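Local coordinates for protein CbbY (Rhodobacter sphaeroides, PDB 4UAS) that selectively dephosphorylates xylulose-1,5-bisphosphate, a potent inhibitor of Rubisco, as a magnesium-dependent phosphatase of the haloacid dehalogenase superfamily, at residues 150-155 with 180-185; 110-115 with 158-163; 19-24 with 37-42. One frame throughout, in Å; residues are numbered along the deposited sequence. Where two conformers were deposited one is given.

From the N terminus, the chain runs through strand 4-7 into helix 17-31, and interaction 3 closes first, a short loop of helices that folds the start of helix 39-45 back on helix 17-31. Interactions 2 and 1 come later in the chain and cross: 110-115 pairs with 158-163, while 150-155, between those two, reaches forward to 180-185. Interaction 2 joins strand 110-114 of the parallel sheet to helix 155-164, and interaction 1 joins the loop before that helix to helix 178-186. The two meet where Lys151 NZ approaches Ala114 O, and both touch the phosphate. Interaction 3 lies across the chain's centre from interaction 2.

Interaction 1. Residues 150-155 with 180-185; sequences KKPSPD and GLRAAK. With PO4 (phosphate ion), chain C.
Lys151 runs along helix 178-186 toward the active site. Its CB and CG rest on the methyl group of Ala183, with CG 3.7 Å from Ala183 CB; CD then passes 4.0 Å from Gly180 CA. With CG set beside the backbone N (chi1 -58°) and the rest of the chain extended, CE leaves the helix to approach O1 of the phosphate, to which NZ donates at 3.2 Å. The same ammonium group pairs with Glu175 and with Asp8, the inferred nucleophile, and bonds to Ala114 O.

A cis peptide bond joins Lys151 to Pro152, whose ring lies alongside Arg182. Pro152 CG is 3.7 Å from Arg182 NH1, and Pro152 CB lies over one face of the guanidinium, toward the rim. Backbone carbonyls crowd round Ala183: Pro152 O makes a CA-H...O contact with Ala183 CA at 3.3 Å, and Ser153 O meets Ala183 CB at 3.4 Å. Farther along, Pro154 CB packs on Ala183 O. Ser153 OG caps the following helix by accepting from Asp155 N at 3.1 Å.

Gly180 and Ala183 thus line one side of the aliphatic stem, while the positive tip lies among the carboxylates of Asp8 and Glu175 and the phosphate, and probably offsets part of their negative charge.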
# COMPACT_ATOMS: atom_id res chain seq x y z
N LYS A 150 -10.03 -4.34 6.35
CA LYS A 150 -9.05 -3.83 5.41
C LYS A 150 -9.61 -3.84 3.98
O LYS A 150 -10.68 -4.39 3.68
CB LYS A 150 -7.73 -4.64 5.47
CG LYS A 150 -6.99 -4.41 6.82
CD LYS A 150 -5.68 -5.20 6.81
CE LYS A 150 -4.72 -4.82 7.89
NZ LYS A 150 -5.26 -5.21 9.19
N LYS A 151 -8.91 -3.12 3.11
CA LYS A 151 -9.27 -3.07 1.68
C LYS A 151 -9.58 -4.50 1.21
O LYS A 151 -8.83 -5.43 1.53
CB LYS A 151 -8.16 -2.45 0.84
CG LYS A 151 -7.78 -1.01 1.26
CD LYS A 151 -6.74 -0.42 0.30
CE LYS A 151 -6.03 0.78 0.87
NZ LYS A 151 -4.89 1.19 0.01
N PRO A 152 -10.67 -4.74 0.50
CA PRO A 152 -11.48 -3.78 -0.26
C PRO A 152 -12.50 -2.98 0.52
O PRO A 152 -13.17 -2.12 -0.05
CB PRO A 152 -12.21 -4.68 -1.28
CG PRO A 152 -12.35 -5.99 -0.55
CD PRO A 152 -11.05 -6.15 0.18
N SER A 153 -12.62 -3.18 1.84
CA SER A 153 -13.46 -2.26 2.62
C SER A 153 -12.95 -0.85 2.46
O SER A 153 -11.75 -0.60 2.56
CB SER A 153 -13.44 -2.59 4.12
OG SER A 153 -14.03 -1.53 4.85
N PRO A 154 -13.86 0.14 2.29
CA PRO A 154 -13.46 1.57 2.24
C PRO A 154 -13.03 2.16 3.59
O PRO A 154 -12.67 3.33 3.60
CB PRO A 154 -14.72 2.26 1.72
CG PRO A 154 -15.51 1.16 1.06
CD PRO A 154 -15.28 -0.02 1.96
N ASP A 155 -13.14 1.40 4.68
CA ASP A 155 -12.98 2.04 5.99
C ASP A 155 -11.67 2.80 6.16
O ASP A 155 -11.69 3.84 6.81
CB ASP A 155 -13.22 1.02 7.07
CG ASP A 155 -14.75 0.63 7.16
OD1 ASP A 155 -15.58 1.36 6.52
OD2 ASP A 155 -15.07 -0.29 7.90
N GLY A 180 -7.79 -2.05 -3.86
CA GLY A 180 -7.60 -0.63 -3.55
C GLY A 180 -8.61 0.29 -4.26
O GLY A 180 -9.17 1.19 -3.65
N LEU A 181 -8.82 0.02 -5.54
CA LEU A 181 -9.81 0.75 -6.32
C LEU A 181 -11.16 0.65 -5.68
O LEU A 181 -11.90 1.62 -5.52
CB LEU A 181 -9.81 0.23 -7.76
CG LEU A 181 -10.94 0.75 -8.65
CD1 LEU A 181 -10.91 2.24 -8.86
CD2 LEU A 181 -10.89 0.04 -9.97
N ARG A 182 -11.57 -0.58 -5.32
CA ARG A 182 -12.88 -0.77 -4.69
C ARG A 182 -13.01 0.01 -3.39
O ARG A 182 -14.07 0.59 -3.10
CB ARG A 182 -13.13 -2.26 -4.44
CG ARG A 182 -13.33 -3.07 -5.70
CD ARG A 182 -13.36 -4.57 -5.41
NE ARG A 182 -14.49 -4.91 -4.60
CZ ARG A 182 -14.61 -6.03 -3.91
NH1 ARG A 182 -13.64 -6.90 -3.89
NH2 ARG A 182 -15.71 -6.22 -3.26
N ALA A 183 -11.96 -0.00 -2.58
CA ALA A 183 -11.96 0.70 -1.30
C ALA A 183 -12.10 2.18 -1.55
O ALA A 183 -12.89 2.84 -0.84
CB ALA A 183 -10.69 0.38 -0.56
N ALA A 184 -11.33 2.76 -2.49
CA ALA A 184 -11.45 4.17 -2.76
C ALA A 184 -12.82 4.55 -3.25
O ALA A 184 -13.41 5.54 -2.81
CB ALA A 184 -10.36 4.58 -3.77
N LYS A 185 -13.32 3.79 -4.20
CA LYS A 185 -14.64 4.10 -4.76
C LYS A 185 -15.75 4.02 -3.73
O LYS A 185 -16.68 4.84 -3.72
CB LYS A 185 -14.92 3.20 -5.97
CG LYS A 185 -14.09 3.53 -7.17
CD LYS A 185 -14.78 4.79 -7.84
CE LYS A 185 -13.85 5.48 -8.76
NZ LYS A 185 -14.64 6.54 -9.49
P PO4 C . -1.41 -1.29 0.32
O1 PO4 C . -2.88 -1.18 0.90
O2 PO4 C . -0.76 -2.58 0.98
O3 PO4 C . -0.47 -0.13 0.63
O4 PO4 C . -1.43 -1.57 -1.22

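Interaction 2. Residues 110-115 with 158-163; sequences RLAVAT and RLALRE. With PO4 (phosphate ion), chain C.
In the Rossmann-like core of the haloacid dehalogenase fold, helix 155-164 packs on one face of the parallel sheet, and here it meets strand 110-114 through Ala160. The two short segments run nearly antiparallel, at 157°, with axes 8.6 Å apart at closest approach. Alternation along the strand turns the CB atoms of Ala112 and Ala114 toward the helix and that of Val113 away from it. Both methyl groups converge on one partner: Ala112 CB lies 4.4 Å from Ala160 CB, and Ala114 CB lies 4.5 Å from the same atom. Leu6 of strand 4-7 and Ala142 of strand 140-142 also touch Ala160, so its methyl group lies over strand 110-114 and reaches the strands on either side of it, while Tyr157 packs on Ala114 and Leu164 on Ala112.

At the start of the strand, Arg110, in one of two conformers, brings NH1 to 4.1 Å from Glu163 O, a loose and uncertain approach. At the other end the chain enters the substrate site. Thr115 OG1 donates to O3 of the phosphate at 2.6 Å; it stands trans to the amide nitrogen of its own residue (chi1 -177°), and Thr117 N bonds to the same hydroxyl oxygen.

The contact between strand and helix is therefore apolar, made by methyl groups in loose packing. The strand spends its backbone bonds largely on its neighbours in the sheet, and the phosphate is bound beyond its C-terminal end, where Thr115 and Thr116 hold the anion together with the backbone N-H groups of Val9 and Asp10.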
# COMPACT_ATOMS: atom_id res chain seq x y z
N ARG A 110 -3.34 18.99 0.80
CA ARG A 110 -2.99 18.09 1.89
C ARG A 110 -2.92 16.65 1.35
O ARG A 110 -3.65 16.24 0.47
CB ARG A 110 -4.01 18.21 3.02
CG ARG A 110 -4.03 19.60 3.61
CD ARG A 110 -4.92 19.68 4.86
NE ARG A 110 -4.20 19.14 6.04
CZ ARG A 110 -4.76 18.33 6.96
NH1 ARG A 110 -6.03 18.00 6.86
NH2 ARG A 110 -4.10 17.88 8.02
N LEU A 111 -2.06 15.87 1.98
CA LEU A 111 -1.69 14.52 1.54
C LEU A 111 -1.93 13.50 2.65
O LEU A 111 -1.59 13.72 3.80
CB LEU A 111 -0.20 14.51 1.15
CG LEU A 111 0.21 15.51 0.10
CD1 LEU A 111 1.71 15.40 -0.19
CD2 LEU A 111 -0.54 15.44 -1.18
N ALA A 112 -2.44 12.33 2.25
CA ALA A 112 -2.64 11.22 3.16
C ALA A 112 -2.05 9.94 2.57
O ALA A 112 -2.06 9.76 1.32
CB ALA A 112 -4.10 11.01 3.50
N VAL A 113 -1.69 9.03 3.42
CA VAL A 113 -1.54 7.62 3.11
C VAL A 113 -2.79 6.89 3.61
O VAL A 113 -3.28 7.17 4.68
CB VAL A 113 -0.29 7.03 3.81
CG1 VAL A 113 -0.35 5.58 4.11
CG2 VAL A 113 0.91 7.41 2.94
N ALA A 114 -3.27 5.96 2.78
CA ALA A 114 -4.37 5.08 3.13
C ALA A 114 -3.95 3.67 2.70
O ALA A 114 -3.96 3.39 1.49
CB ALA A 114 -5.66 5.51 2.47
N THR A 115 -3.53 2.83 3.65
CA THR A 115 -2.85 1.59 3.37
C THR A 115 -3.28 0.49 4.29
O THR A 115 -3.61 0.72 5.44
CB THR A 115 -1.29 1.81 3.47
OG1 THR A 115 -0.62 0.59 3.12
CG2 THR A 115 -0.90 2.24 4.78
N ARG A 158 -12.19 6.11 4.54
CA ARG A 158 -13.10 6.92 5.38
C ARG A 158 -12.39 7.50 6.58
O ARG A 158 -12.63 8.67 6.93
CB ARG A 158 -14.29 6.08 5.80
CG ARG A 158 -15.17 5.66 4.62
CD ARG A 158 -16.29 4.72 5.01
NE ARG A 158 -17.12 4.42 3.86
CZ ARG A 158 -17.65 3.26 3.57
NH1 ARG A 158 -17.44 2.16 4.31
NH2 ARG A 158 -18.41 3.20 2.49
N LEU A 159 -11.51 6.73 7.19
CA LEU A 159 -10.70 7.24 8.32
C LEU A 159 -9.85 8.40 7.85
O LEU A 159 -9.82 9.48 8.46
CB LEU A 159 -9.86 6.10 8.89
CG LEU A 159 -8.75 6.51 9.84
CD1 LEU A 159 -9.22 7.30 11.01
CD2 LEU A 159 -7.88 5.32 10.20
N ALA A 160 -9.09 8.20 6.75
CA ALA A 160 -8.21 9.22 6.26
C ALA A 160 -8.97 10.50 5.94
O ALA A 160 -8.49 11.61 6.23
CB ALA A 160 -7.48 8.71 5.03
N LEU A 161 -10.09 10.36 5.27
CA LEU A 161 -10.90 11.55 4.91
C LEU A 161 -11.43 12.28 6.14
O LEU A 161 -11.49 13.53 6.14
CB LEU A 161 -12.04 11.16 4.03
CG LEU A 161 -11.67 10.81 2.59
CD1 LEU A 161 -12.84 10.11 1.91
CD2 LEU A 161 -11.27 12.04 1.83
N ARG A 162 -11.84 11.57 7.18
CA ARG A 162 -12.28 12.20 8.41
C ARG A 162 -11.14 13.01 9.01
O ARG A 162 -11.32 14.15 9.49
CB ARG A 162 -12.88 11.20 9.39
CG ARG A 162 -13.49 11.95 10.60
CD ARG A 162 -14.24 11.14 11.57
NE ARG A 162 -13.48 10.11 11.92
CZ ARG A 162 -13.54 8.78 11.50
NH1 ARG A 162 -14.46 8.11 10.82
NH2 ARG A 162 -12.58 8.11 11.92
N GLU A 163 -9.95 12.43 9.07
CA GLU A 163 -8.79 13.12 9.63
C GLU A 163 -8.37 14.30 8.79
O GLU A 163 -7.98 15.32 9.34
CB GLU A 163 -7.63 12.15 9.85
CG GLU A 163 -7.92 11.15 10.93
CD GLU A 163 -6.78 10.38 11.48
OE1 GLU A 163 -6.30 10.79 12.55
OE2 GLU A 163 -6.41 9.42 10.86
P PO4 C . -1.41 -1.29 0.32
O1 PO4 C . -2.88 -1.18 0.90
O2 PO4 C . -0.76 -2.58 0.98
O3 PO4 C . -0.47 -0.13 0.63
O4 PO4 C . -1.43 -1.57 -1.22

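Interaction 3. Residues 19-24 with 37-42; sequences LHRRAF and WDREEY
The Phe24 ring receives Trp37 CZ3 on one face, over its centre and 3.5 Å from Phe24 CG, while Tyr42 OH stands at the edge, near the ring plane, 3.5 Å from Phe24 CE2. The planes of Phe24 and the six-membered ring of Trp37 are inclined at 46°, with centroids 4.7 Å apart, an oblique pairing. Arg21 CB lies over one face of the Tyr42 ring, toward the rim, a CH-pi contact of 4.0 Å from Arg21 CB to the Tyr42 ring centroid.

Beyond CB, Arg21 passes Tyr42 CB with its CD, then bends at chi3 (70°), which swings the guanidinium against the start of the second helix. Arg39 CG lies over one face of this group, toward the rim, and Trp37 O meets its edge in plane. There Arg21 NH1 donates to Trp37 O at 2.9 Å, with an N-H...O angle of 162°, using a lone pair in the carbonyl plane.

These helices belong to the helical cap domain that accompanies the core in this branch of the haloacid dehalogenase superfamily. Asp38 is the N-cap of helix 39-45, its OD1 accepting from Glu41 N at 3.0 Å, so Arg21 grips the carbonyl directly before that cap.

Arg21 NH2 comes within 4.0 Å of Arg39 NE, the two guanidinium planes steeply inclined to each other. Glu18 forms salt bridges to both arginines, which probably offsets the like charges. Tyr42 OH touches His20 CB and is hydrogen-bonded to substrate-binding Glu17, whereas the imidazole of His20 reaches Asp10 through NE2 and Lys78 through ND1, bringing the helix 17-31 side of the contact to the active site.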
# COMPACT_ATOMS: atom_id res chain seq x y z
N LEU A 19 9.91 -7.30 -2.15
CA LEU A 19 10.62 -7.19 -0.91
C LEU A 19 9.81 -7.77 0.25
O LEU A 19 10.38 -8.40 1.16
CB LEU A 19 11.04 -5.71 -0.65
CG LEU A 19 12.19 -5.55 0.37
CD1 LEU A 19 13.50 -6.02 -0.27
CD2 LEU A 19 12.32 -4.08 0.74
N HIS A 20 8.51 -7.51 0.30
CA HIS A 20 7.67 -8.17 1.26
C HIS A 20 7.78 -9.68 1.15
O HIS A 20 7.89 -10.37 2.16
CB HIS A 20 6.20 -7.77 1.09
CG HIS A 20 5.86 -6.41 1.62
ND1 HIS A 20 5.87 -6.13 2.96
CD2 HIS A 20 5.49 -5.28 0.97
CE1 HIS A 20 5.54 -4.85 3.10
NE2 HIS A 20 5.30 -4.32 1.93
N ARG A 21 7.72 -10.24 -0.07
CA ARG A 21 7.81 -11.68 -0.27
C ARG A 21 9.11 -12.22 0.27
O ARG A 21 9.13 -13.25 0.98
CB ARG A 21 7.60 -12.04 -1.73
CG ARG A 21 7.49 -13.56 -1.97
CD ARG A 21 7.21 -13.89 -3.43
NE ARG A 21 8.31 -13.63 -4.34
CZ ARG A 21 9.24 -14.52 -4.70
NH1 ARG A 21 9.24 -15.74 -4.23
NH2 ARG A 21 10.16 -14.16 -5.57
N ARG A 22 10.21 -11.53 0.02
CA ARG A 22 11.51 -11.91 0.55
C ARG A 22 11.45 -11.90 2.07
O ARG A 22 11.97 -12.80 2.73
CB ARG A 22 12.61 -10.98 0.02
CG ARG A 22 13.99 -11.20 0.62
CD ARG A 22 15.05 -10.30 -0.02
NE ARG A 22 16.31 -10.55 0.69
CZ ARG A 22 17.38 -9.76 0.54
NH1 ARG A 22 17.33 -8.75 -0.26
NH2 ARG A 22 18.45 -9.98 1.25
N ALA A 23 10.92 -10.83 2.68
CA ALA A 23 10.86 -10.74 4.12
C ALA A 23 10.05 -11.91 4.70
O ALA A 23 10.40 -12.48 5.73
CB ALA A 23 10.28 -9.43 4.56
N PHE A 24 8.89 -12.26 4.07
CA PHE A 24 8.14 -13.41 4.52
C PHE A 24 8.99 -14.67 4.47
O PHE A 24 9.11 -15.42 5.44
CB PHE A 24 6.87 -13.62 3.69
CG PHE A 24 5.70 -12.72 4.02
CD1 PHE A 24 5.02 -12.90 5.21
CD2 PHE A 24 5.25 -11.75 3.14
CE1 PHE A 24 3.90 -12.12 5.52
CE2 PHE A 24 4.17 -10.97 3.45
CZ PHE A 24 3.47 -11.15 4.64
N TRP A 37 6.88 -19.09 -0.14
CA TRP A 37 5.97 -18.51 -1.09
C TRP A 37 6.67 -18.07 -2.38
O TRP A 37 7.45 -17.12 -2.39
CB TRP A 37 5.27 -17.30 -0.46
CG TRP A 37 4.39 -17.64 0.72
CD1 TRP A 37 3.98 -18.82 1.11
CD2 TRP A 37 3.80 -16.67 1.62
NE1 TRP A 37 3.18 -18.74 2.22
CE2 TRP A 37 3.04 -17.41 2.54
CE3 TRP A 37 3.82 -15.28 1.74
CZ2 TRP A 37 2.30 -16.79 3.55
CZ3 TRP A 37 3.10 -14.70 2.75
CH2 TRP A 37 2.34 -15.43 3.65
N ASP A 38 6.43 -18.83 -3.45
CA ASP A 38 6.92 -18.46 -4.76
C ASP A 38 6.03 -17.37 -5.35
O ASP A 38 4.99 -17.03 -4.80
CB ASP A 38 7.17 -19.66 -5.69
CG ASP A 38 5.98 -20.48 -6.00
OD1 ASP A 38 4.83 -19.98 -6.06
OD2 ASP A 38 6.21 -21.74 -6.29
N ARG A 39 6.44 -16.79 -6.47
CA ARG A 39 5.65 -15.73 -7.08
C ARG A 39 4.24 -16.11 -7.45
O ARG A 39 3.30 -15.35 -7.31
CB ARG A 39 6.32 -15.15 -8.31
CG ARG A 39 7.47 -14.28 -8.04
CD ARG A 39 8.06 -13.76 -9.32
NE ARG A 39 9.02 -12.72 -9.13
CZ ARG A 39 9.62 -12.09 -10.12
NH1 ARG A 39 9.40 -12.38 -11.39
NH2 ARG A 39 10.50 -11.16 -9.87
N GLU A 40 4.09 -17.35 -7.96
CA GLU A 40 2.77 -17.80 -8.35
C GLU A 40 1.83 -17.83 -7.14
O GLU A 40 0.68 -17.35 -7.20
CB GLU A 40 2.89 -19.20 -9.00
CG GLU A 40 1.56 -19.81 -9.34
CD GLU A 40 1.65 -21.11 -10.15
OE1 GLU A 40 2.67 -21.46 -10.69
OE2 GLU A 40 0.60 -21.69 -10.41
N GLU A 41 2.31 -18.40 -6.03
CA GLU A 41 1.45 -18.46 -4.84
C GLU A 41 1.27 -17.05 -4.25
O GLU A 41 0.18 -16.70 -3.79
CB GLU A 41 2.00 -19.44 -3.84
CG GLU A 41 1.22 -19.48 -2.54
CD GLU A 41 1.45 -20.70 -1.72
OE1 GLU A 41 2.49 -21.32 -1.87
OE2 GLU A 41 0.59 -21.06 -0.95
N TYR A 42 2.32 -16.24 -4.25
CA TYR A 42 2.19 -14.91 -3.67
C TYR A 42 1.20 -14.06 -4.43
O TYR A 42 0.41 -13.28 -3.82
CB TYR A 42 3.60 -14.26 -3.57
CG TYR A 42 3.61 -13.09 -2.60
CD1 TYR A 42 3.33 -13.30 -1.24
CD2 TYR A 42 3.87 -11.79 -3.01
CE1 TYR A 42 3.37 -12.27 -0.31
CE2 TYR A 42 3.91 -10.76 -2.11
CZ TYR A 42 3.67 -10.97 -0.78
OH TYR A 42 3.64 -9.94 0.14